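Local coordinates for binding domain (Hc) of Paraclostridial Mosquitocidal Protein 1 (Paraclostridium bifermentans, PDB 6HOX) that probably targets the parent clostridial neurotoxin, which acts specifically against Anopheles mosquitoes, to host nerve cells as its receptor-binding part, at residues R386-A399 against W410-Y422. Residues are numbered along the deposited sequence; the frame is centred on the assembly and turned at random.
Sequences RIFEMYRNGLLSIA and WYLYSSGWYLDNY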
ATOM      1  N   ARG A 386      -4.695 -19.376  10.115  1.00 23.16           N
ATOM      2  CA  ARG A 386      -5.131 -20.240  11.179  1.00 24.41           C
ATOM      3  C   ARG A 386      -5.113 -21.682  10.674  1.00 24.67           C
ATOM      4  O   ARG A 386      -5.725 -21.992   9.640  1.00 22.02           O
ATOM      5  CB  ARG A 386      -6.524 -19.851  11.679  1.00 25.05           C
ATOM      6  CG  ARG A 386      -6.992 -20.664  12.881  1.00 27.70           C
ATOM      7  CD  ARG A 386      -8.091 -20.002  13.686  1.00 29.02           C
ATOM      8  NE  ARG A 386      -8.593 -20.836  14.781  1.00 30.87           N
ATOM      9  CZ  ARG A 386      -9.564 -20.470  15.631  1.00 34.45           C
ATOM     10  NH1 ARG A 386     -10.138 -19.280  15.517  1.00 28.82           N
ATOM     11  NH2 ARG A 386      -9.949 -21.294  16.603  1.00 33.55           N
ATOM     12  N   ILE A 387      -4.416 -22.529  11.441  1.00 24.86           N
ATOM     13  CA  ILE A 387      -4.289 -23.960  11.219  1.00 27.18           C
ATOM     14  C   ILE A 387      -5.330 -24.656  12.105  1.00 26.32           C
ATOM     15  O   ILE A 387      -5.329 -24.456  13.328  1.00 25.14           O
ATOM     16  CB  ILE A 387      -2.871 -24.461  11.585  1.00 28.85           C
ATOM     17  CG1 ILE A 387      -1.744 -23.648  10.935  1.00 32.18           C
ATOM     18  CG2 ILE A 387      -2.741 -25.950  11.309  1.00 29.11           C
ATOM     19  CD1 ILE A 387      -1.793 -23.621   9.438  1.00 37.31           C
ATOM     20  N   PHE A 388      -6.188 -25.464  11.476  1.00 27.36           N
ATOM     21  CA  PHE A 388      -7.195 -26.293  12.137  1.00 28.56           C
ATOM     22  C   PHE A 388      -6.791 -27.747  11.949  1.00 30.08           C
ATOM     23  O   PHE A 388      -6.809 -28.236  10.825  1.00 30.72           O
ATOM     24  CB  PHE A 388      -8.588 -26.136  11.518  1.00 28.28           C
ATOM     25  CG  PHE A 388      -9.225 -24.804  11.785  1.00 28.61           C
ATOM     26  CD1 PHE A 388      -9.970 -24.596  12.934  1.00 30.17           C
ATOM     27  CD2 PHE A 388      -9.051 -23.747  10.905  1.00 28.26           C
ATOM     28  CE1 PHE A 388     -10.531 -23.360  13.200  1.00 29.39           C
ATOM     29  CE2 PHE A 388      -9.616 -22.512  11.174  1.00 29.17           C
ATOM     30  CZ  PHE A 388     -10.356 -22.320  12.319  1.00 29.02           C
ATOM     31  N   GLU A 389      -6.415 -28.405  13.045  1.00 31.96           N
ATOM     32  CA  GLU A 389      -5.927 -29.777  12.980  1.00 34.51           C
ATOM     33  C   GLU A 389      -6.212 -30.434  14.327  1.00 33.21           C
ATOM     34  O   GLU A 389      -6.204 -29.778  15.365  1.00 31.88           O
ATOM     35  CB  GLU A 389      -4.437 -29.803  12.624  1.00 34.72           C
ATOM     36  CG  GLU A 389      -3.927 -31.167  12.185  1.00 35.71           C
ATOM     37  CD  GLU A 389      -3.244 -32.049  13.226  1.00 34.06           C
ATOM     38  OE1 GLU A 389      -2.871 -31.557  14.319  1.00 32.96           O
ATOM     39  OE2 GLU A 389      -3.053 -33.238  12.916  1.00 33.12           O
ATOM     40  N   MET A 390      -6.448 -31.742  14.284  1.00 37.81           N
ATOM     41  CA  MET A 390      -6.948 -32.465  15.442  1.00 41.90           C
ATOM     42  C   MET A 390      -6.134 -32.116  16.694  1.00 38.05           C
ATOM     43  O   MET A 390      -6.704 -31.770  17.713  1.00 42.86           O
ATOM     44  CB  MET A 390      -6.911 -33.976  15.204  1.00 49.59           C
ATOM     45  CG  MET A 390      -8.010 -34.693  15.951  1.00 57.04           C
ATOM     46  SD  MET A 390      -8.429 -36.245  15.160  1.00 65.31           S
ATOM     47  CE  MET A 390      -9.820 -36.747  16.176  1.00 67.52           C
ATOM     48  N   TYR A 391      -4.804 -32.163  16.605  1.00 36.09           N
ATOM     49  CA  TYR A 391      -3.965 -32.015  17.789  1.00 35.68           C
ATOM     50  C   TYR A 391      -3.165 -30.711  17.797  1.00 31.68           C
ATOM     51  O   TYR A 391      -2.588 -30.414  18.807  1.00 28.80           O
ATOM     52  CB  TYR A 391      -2.983 -33.182  17.895  1.00 42.16           C
ATOM     53  CG  TYR A 391      -3.663 -34.523  17.841  1.00 44.84           C
ATOM     54  CD1 TYR A 391      -4.468 -34.960  18.883  1.00 46.13           C
ATOM     55  CD2 TYR A 391      -3.537 -35.331  16.724  1.00 44.85           C
ATOM     56  CE1 TYR A 391      -5.116 -36.186  18.823  1.00 47.32           C
ATOM     57  CE2 TYR A 391      -4.173 -36.558  16.652  1.00 43.85           C
ATOM     58  CZ  TYR A 391      -4.969 -36.984  17.700  1.00 43.47           C
ATOM     59  OH  TYR A 391      -5.596 -38.188  17.601  1.00 45.30           O
ATOM     60  N   ARG A 392      -3.108 -29.971  16.683  1.00 30.17           N
ATOM     61  CA  ARG A 392      -2.126 -28.888  16.549  1.00 29.51           C
ATOM     62  C   ARG A 392      -2.770 -27.626  15.955  1.00 29.76           C
ATOM     63  O   ARG A 392      -2.195 -26.957  15.100  1.00 26.48           O
ATOM     64  CB  ARG A 392      -0.938 -29.378  15.719  1.00 29.60           C
ATOM     65  CG  ARG A 392      -0.108 -30.459  16.406  1.00 31.60           C
ATOM     66  CD  ARG A 392       0.773 -31.227  15.435  1.00 30.24           C
ATOM     67  NE  ARG A 392       0.006 -32.059  14.518  1.00 31.49           N
ATOM     68  CZ  ARG A 392       0.550 -32.913  13.650  1.00 30.85           C
ATOM     69  NH1 ARG A 392       1.867 -33.023  13.575  1.00 29.41           N
ATOM     70  NH2 ARG A 392      -0.214 -33.653  12.870  1.00 30.25           N
ATOM     71  N   ASN A 393      -3.943 -27.262  16.474  1.00 30.88           N
ATOM     72  CA  ASN A 393      -4.563 -25.974  16.150  1.00 31.06           C
ATOM     73  C   ASN A 393      -3.584 -24.866  16.515  1.00 28.02           C
ATOM     74  O   ASN A 393      -2.934 -24.958  17.539  1.00 25.57           O
ATOM     75  CB  ASN A 393      -5.852 -25.740  16.925  1.00 32.10           C
ATOM     76  CG  ASN A 393      -6.953 -26.683  16.512  1.00 34.67           C
ATOM     77  OD1 ASN A 393      -7.096 -27.006  15.340  1.00 31.65           O
ATOM     78  ND2 ASN A 393      -7.729 -27.129  17.481  1.00 36.77           N
ATOM     79  N   GLY A 394      -3.487 -23.840  15.667  1.00 25.29           N
ATOM     80  CA  GLY A 394      -2.626 -22.686  15.969  1.00 24.88           C
ATOM     81  C   GLY A 394      -2.665 -21.622  14.884  1.00 23.68           C
ATOM     82  O   GLY A 394      -3.406 -21.724  13.925  1.00 22.48           O
ATOM     83  N   LEU A 395      -1.860 -20.576  15.081  1.00 24.73           N
ATOM     84  CA  LEU A 395      -1.594 -19.582  14.056  1.00 24.82           C
ATOM     85  C   LEU A 395      -0.239 -19.914  13.445  1.00 24.79           C
ATOM     86  O   LEU A 395       0.708 -20.293  14.156  1.00 25.85           O
ATOM     87  CB  LEU A 395      -1.576 -18.168  14.649  1.00 25.33           C
ATOM     88  CG  LEU A 395      -2.900 -17.666  15.214  1.00 26.76           C
ATOM     89  CD1 LEU A 395      -2.749 -16.280  15.843  1.00 26.90           C
ATOM     90  CD2 LEU A 395      -3.972 -17.633  14.143  1.00 26.18           C
ATOM     91  N   LEU A 396      -0.169 -19.786  12.125  1.00 25.50           N
ATOM     92  CA  LEU A 396       1.063 -20.013  11.415  1.00 26.26           C
ATOM     93  C   LEU A 396       2.066 -18.934  11.833  1.00 27.24           C
ATOM     94  O   LEU A 396       1.772 -17.723  11.797  1.00 27.14           O
ATOM     95  CB  LEU A 396       0.803 -19.982   9.912  1.00 26.10           C
ATOM     96  CG  LEU A 396       2.040 -20.243   9.057  1.00 26.04           C
ATOM     97  CD1 LEU A 396       2.450 -21.711   9.147  1.00 26.86           C
ATOM     98  CD2 LEU A 396       1.793 -19.826   7.628  1.00 26.83           C
ATOM     99  N   SER A 397       3.240 -19.400  12.259  1.00 27.63           N
ATOM    100  CA  SER A 397       4.324 -18.545  12.661  1.00 29.03           C
ATOM    101  C   SER A 397       5.662 -19.164  12.224  1.00 27.75           C
ATOM    102  O   SER A 397       5.694 -20.179  11.535  1.00 27.74           O
ATOM    103  CB  SER A 397       4.274 -18.289  14.134  1.00 29.48           C
ATOM    104  OG  SER A 397       5.073 -17.161  14.461  1.00 30.99           O
ATOM    105  N   ILE A 398       6.751 -18.477  12.569  1.00 30.50           N
ATOM    106  CA  ILE A 398       8.114 -18.945  12.371  1.00 33.69           C
ATOM    107  C   ILE A 398       8.674 -19.258  13.755  1.00 34.15           C
ATOM    108  O   ILE A 398       8.393 -18.521  14.702  1.00 32.99           O
ATOM    109  CB  ILE A 398       8.983 -17.924  11.612  1.00 35.16           C
ATOM    110  CG1 ILE A 398       8.824 -16.506  12.165  1.00 35.27           C
ATOM    111  CG2 ILE A 398       8.683 -17.986  10.122  1.00 35.90           C
ATOM    112  CD1 ILE A 398       9.880 -15.536  11.702  1.00 39.20           C
ATOM    113  N   ALA A 399       9.397 -20.382  13.854  1.00 38.11           N
ATOM    114  CA  ALA A 399       9.889 -20.902  15.134  1.00 41.63           C
ATOM    115  C   ALA A 399      11.161 -20.144  15.536  1.00 43.91           C
ATOM    116  O   ALA A 399      12.201 -20.296  14.876  1.00 41.65           O
ATOM    117  CB  ALA A 399      10.119 -22.389  15.023  1.00 41.54           C
ATOM    118  N   TRP A 410      14.339 -20.058   9.716  1.00 39.91           N
ATOM    119  CA  TRP A 410      13.303 -20.287  10.706  1.00 37.84           C
ATOM    120  C   TRP A 410      12.218 -21.139  10.060  1.00 36.74           C
ATOM    121  O   TRP A 410      11.710 -20.781   8.992  1.00 35.50           O
ATOM    122  CB  TRP A 410      12.751 -18.963  11.244  1.00 40.27           C
ATOM    123  CG  TRP A 410      13.809 -18.090  11.840  1.00 45.41           C
ATOM    124  CD1 TRP A 410      14.256 -18.102  13.128  1.00 46.85           C
ATOM    125  CD2 TRP A 410      14.607 -17.110  11.149  1.00 47.09           C
ATOM    126  NE1 TRP A 410      15.261 -17.189  13.292  1.00 46.90           N
ATOM    127  CE2 TRP A 410      15.493 -16.557  12.099  1.00 47.82           C
ATOM    128  CE3 TRP A 410      14.651 -16.640   9.830  1.00 47.07           C
ATOM    129  CZ2 TRP A 410      16.408 -15.555  11.771  1.00 48.42           C
ATOM    130  CZ3 TRP A 410      15.554 -15.649   9.506  1.00 48.85           C
ATOM    131  CH2 TRP A 410      16.424 -15.119  10.464  1.00 49.21           C
ATOM    132  N   TYR A 411      11.924 -22.283  10.690  1.00 34.25           N
ATOM    133  CA  TYR A 411      10.901 -23.213  10.195  1.00 36.53           C
ATOM    134  C   TYR A 411       9.520 -22.623  10.473  1.00 30.77           C
ATOM    135  O   TYR A 411       9.358 -21.821  11.401  1.00 30.36           O
ATOM    136  CB  TYR A 411      11.083 -24.602  10.812  1.00 39.99           C
ATOM    137  CG  TYR A 411      12.293 -25.313  10.259  1.00 46.59           C
ATOM    138  CD1 TYR A 411      12.224 -25.981   9.044  1.00 49.83           C
ATOM    139  CD2 TYR A 411      13.519 -25.263  10.907  1.00 48.54           C
ATOM    140  CE1 TYR A 411      13.329 -26.618   8.511  1.00 53.15           C
ATOM    141  CE2 TYR A 411      14.637 -25.889  10.380  1.00 53.71           C
ATOM    142  CZ  TYR A 411      14.542 -26.571   9.176  1.00 55.98           C
ATOM    143  OH  TYR A 411      15.632 -27.183   8.627  1.00 58.85           O
ATOM    144  N   LEU A 412       8.554 -23.005   9.642  1.00 28.63           N
ATOM    145  CA  LEU A 412       7.163 -22.601   9.858  1.00 30.60           C
ATOM    146  C   LEU A 412       6.526 -23.603  10.832  1.00 30.58           C
ATOM    147  O   LEU A 412       6.841 -24.801  10.773  1.00 31.12           O
ATOM    148  CB  LEU A 412       6.417 -22.574   8.520  1.00 29.92           C
ATOM    149  CG  LEU A 412       6.583 -21.325   7.656  1.00 29.54           C
ATOM    150  CD1 LEU A 412       8.035 -21.089   7.302  1.00 29.60           C
ATOM    151  CD2 LEU A 412       5.753 -21.454   6.387  1.00 30.22           C
ATOM    152  N   TYR A 413       5.661 -23.115  11.732  1.00 30.42           N
ATOM    153  CA  TYR A 413       4.965 -23.997  12.671  1.00 31.10           C
ATOM    154  C   TYR A 413       3.586 -23.436  13.045  1.00 29.58           C
ATOM    155  O   TYR A 413       3.296 -22.226  12.894  1.00 28.29           O
ATOM    156  CB  TYR A 413       5.852 -24.285  13.890  1.00 32.25           C
ATOM    157  CG  TYR A 413       5.809 -23.257  14.988  1.00 32.48           C
ATOM    158  CD1 TYR A 413       6.418 -22.017  14.826  1.00 36.29           C
ATOM    159  CD2 TYR A 413       5.168 -23.516  16.190  1.00 32.10           C
ATOM    160  CE1 TYR A 413       6.357 -21.046  15.814  1.00 34.33           C
ATOM    161  CE2 TYR A 413       5.108 -22.560  17.193  1.00 32.40           C
ATOM    162  CZ  TYR A 413       5.711 -21.326  17.005  1.00 35.49           C
ATOM    163  OH  TYR A 413       5.692 -20.382  17.990  1.00 39.41           O
ATOM    164  N   SER A 414       2.722 -24.343  13.520  1.00 27.11           N
ATOM    165  CA  SER A 414       1.405 -24.004  14.045  1.00 26.46           C
ATOM    166  C   SER A 414       1.486 -23.709  15.549  1.00 27.40           C
ATOM    167  O   SER A 414       1.628 -24.634  16.333  1.00 26.91           O
ATOM    168  CB  SER A 414       0.434 -25.099  13.771  1.00 26.63           C
ATOM    169  OG  SER A 414      -0.809 -24.796  14.369  1.00 26.52           O
ATOM    170  N   SER A 415       1.365 -22.429  15.935  1.00 27.04           N
ATOM    171  CA  SER A 415       1.482 -22.000  17.347  1.00 27.76           C
ATOM    172  C   SER A 415       0.107 -21.996  18.020  1.00 26.00           C
ATOM    173  O   SER A 415      -0.721 -21.125  17.754  1.00 25.97           O
ATOM    174  CB  SER A 415       2.128 -20.636  17.506  1.00 27.60           C
ATOM    175  OG  SER A 415       2.078 -20.212  18.879  1.00 25.65           O
ATOM    176  N   GLY A 416      -0.102 -22.981  18.901  1.00 27.07           N
ATOM    177  CA  GLY A 416      -1.274 -23.050  19.765  1.00 25.41           C
ATOM    178  C   GLY A 416      -1.262 -21.924  20.779  1.00 25.18           C
ATOM    179  O   GLY A 416      -2.291 -21.341  21.046  1.00 24.22           O
ATOM    180  N   TRP A 417      -0.073 -21.583  21.294  1.00 26.40           N
ATOM    181  CA  TRP A 417       0.073 -20.500  22.280  1.00 27.20           C
ATOM    182  C   TRP A 417      -0.368 -19.152  21.683  1.00 26.59           C
ATOM    183  O   TRP A 417      -1.088 -18.409  22.313  1.00 25.68           O
ATOM    184  CB  TRP A 417       1.505 -20.412  22.813  1.00 28.57           C
ATOM    185  CG  TRP A 417       1.638 -19.366  23.874  1.00 28.20           C
ATOM    186  CD1 TRP A 417       2.179 -18.124  23.745  1.00 29.01           C
ATOM    187  CD2 TRP A 417       1.175 -19.464  25.226  1.00 29.85           C
ATOM    188  NE1 TRP A 417       2.070 -17.439  24.923  1.00 30.88           N
ATOM    189  CE2 TRP A 417       1.457 -18.231  25.851  1.00 30.50           C
ATOM    190  CE3 TRP A 417       0.519 -20.457  25.961  1.00 30.98           C
ATOM    191  CZ2 TRP A 417       1.129 -17.972  27.178  1.00 30.21           C
ATOM    192  CZ3 TRP A 417       0.186 -20.199  27.272  1.00 31.27           C
ATOM    193  CH2 TRP A 417       0.498 -18.975  27.875  1.00 31.10           C
ATOM    194  N   TYR A 418       0.107 -18.837  20.479  1.00 27.77           N
ATOM    195  CA  TYR A 418      -0.238 -17.554  19.836  1.00 27.14           C
ATOM    196  C   TYR A 418      -1.735 -17.509  19.539  1.00 25.41           C
ATOM    197  O   TYR A 418      -2.362 -16.461  19.663  1.00 22.72           O
ATOM    198  CB  TYR A 418       0.572 -17.319  18.563  1.00 27.82           C
ATOM    199  CG  TYR A 418       2.049 -17.170  18.786  1.00 30.85           C
ATOM    200  CD1 TYR A 418       2.561 -16.957  20.056  1.00 31.98           C
ATOM    201  CD2 TYR A 418       2.944 -17.236  17.729  1.00 32.14           C
ATOM    202  CE1 TYR A 418       3.917 -16.841  20.275  1.00 32.86           C
ATOM    203  CE2 TYR A 418       4.311 -17.131  17.938  1.00 34.93           C
ATOM    204  CZ  TYR A 418       4.795 -16.919  19.216  1.00 35.50           C
ATOM    205  OH  TYR A 418       6.126 -16.804  19.472  1.00 40.15           O
ATOM    206  N   LEU A 419      -2.296 -18.641  19.134  1.00 25.30           N
ATOM    207  CA  LEU A 419      -3.728 -18.683  18.863  1.00 27.04           C
ATOM    208  C   LEU A 419      -4.507 -18.343  20.138  1.00 26.71           C
ATOM    209  O   LEU A 419      -5.299 -17.409  20.136  1.00 24.35           O
ATOM    210  CB  LEU A 419      -4.121 -20.060  18.338  1.00 27.26           C
ATOM    211  CG  LEU A 419      -5.616 -20.257  18.092  1.00 29.62           C
ATOM    212  CD1 LEU A 419      -6.124 -19.313  17.004  1.00 29.43           C
ATOM    213  CD2 LEU A 419      -5.893 -21.703  17.708  1.00 31.82           C
ATOM    214  N   ASP A 420      -4.264 -19.095  21.219  1.00 25.96           N
ATOM    215  CA  ASP A 420      -5.083 -18.977  22.427  1.00 29.29           C
ATOM    216  C   ASP A 420      -4.858 -17.631  23.131  1.00 28.12           C
ATOM    217  O   ASP A 420      -5.765 -17.137  23.784  1.00 30.43           O
ATOM    218  CB  ASP A 420      -4.805 -20.109  23.425  1.00 32.29           C
ATOM    219  CG  ASP A 420      -5.141 -21.501  22.917  1.00 34.82           C
ATOM    220  OD1 ASP A 420      -5.916 -21.607  21.934  1.00 37.64           O
ATOM    221  OD2 ASP A 420      -4.585 -22.474  23.481  1.00 36.81           O
ATOM    222  N   ASN A 421      -3.676 -17.025  22.974  1.00 28.50           N
ATOM    223  CA  ASN A 421      -3.338 -15.772  23.674  1.00 29.88           C
ATOM    224  C   ASN A 421      -3.182 -14.600  22.685  1.00 29.79           C
ATOM    225  O   ASN A 421      -2.525 -13.603  22.979  1.00 31.82           O
ATOM    226  CB  ASN A 421      -2.078 -15.989  24.511  1.00 29.56           C
ATOM    227  CG  ASN A 421      -2.285 -17.055  25.565  1.00 30.38           C
ATOM    228  OD1 ASN A 421      -1.855 -18.200  25.381  1.00 31.25           O
ATOM    229  ND2 ASN A 421      -3.001 -16.702  26.620  1.00 25.45           N
ATOM    230  N   TYR A 422      -3.817 -14.689  21.519  1.00 31.45           N
ATOM    231  CA  TYR A 422      -3.554 -13.710  20.462  1.00 31.33           C
ATOM    232  C   TYR A 422      -3.689 -12.276  20.984  1.00 34.20           C
ATOM    233  O   TYR A 422      -2.817 -11.436  20.737  1.00 33.35           O
ATOM    234  CB  TYR A 422      -4.492 -13.879  19.269  1.00 31.50           C
ATOM    235  CG  TYR A 422      -4.152 -12.924  18.157  1.00 30.43           C
ATOM    236  CD1 TYR A 422      -3.012 -13.115  17.395  1.00 30.76           C
ATOM    237  CD2 TYR A 422      -4.922 -11.797  17.907  1.00 29.78           C
ATOM    238  CE1 TYR A 422      -2.668 -12.240  16.374  1.00 30.29           C
ATOM    239  CE2 TYR A 422      -4.585 -10.906  16.900  1.00 31.19           C
ATOM    240  CZ  TYR A 422      -3.454 -11.127  16.130  1.00 30.45           C
ATOM    241  OH  TYR A 422      -3.107 -10.280  15.122  1.00 29.60           O
TER
HETATM  242  O   HOH W   1       8.510 -19.428  18.027  1.00 51.52           O
HETATM  243  O   HOH W   2      13.260 -22.368  13.457  1.00 36.15           O
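Leu395 and Leu419 meet at about a right angle where strand 394-398 passes beside the short helix 416-420, Leu395 CD2 lying 4.0 Å from Leu419 CD1. Leu395 holds its CG beside the backbone N (chi1 -65°), and its CD1 comes within 3.5 Å of Tyr422 CD1, just past the helix. Leu419 bridges two strands: CD2 rests on Gly394, while CD1 sits over one face of the Arg386 guanidinium, toward its rim. The backbones are close here, with Gly394 CA 3.0 Å from Ser415 O. Beside it, the buried Ser414 hydroxyl donates to Arg392 O at 2.7 Å, pinning the 389-393 turn to the second strand. Ser415 joins strand to helix: its OG caps the helix by accepting from Tyr418 N, and its carbonyl takes Leu395 N and Leu419 N from opposite faces.

Beyond this tight end the antiparallel hairpin continues through the paired Ser397 and Tyr413 to Ala399 N, which donates to Tyr411 O at 2.8 Å. This end is more open to solvent: Ala399, Tyr411 and Tyr413 are partly exposed and waters lie against it. Tyr413 turns its ring edge to Ile398 O (CE1 at 3.4 Å) and brings CD1 3.7 Å from Ala399 CB, and one water links Ala399 O to Tyr411 N.

The hairpin belongs to the C-terminal receptor-binding part, related by family to beta-trefoils. Strand 384-388 pairs with the other edge of strand 394-398, strand 285-291 pairs antiparallel with strand 409-415, and Leu396 and Ile398 pack against strand 263-267.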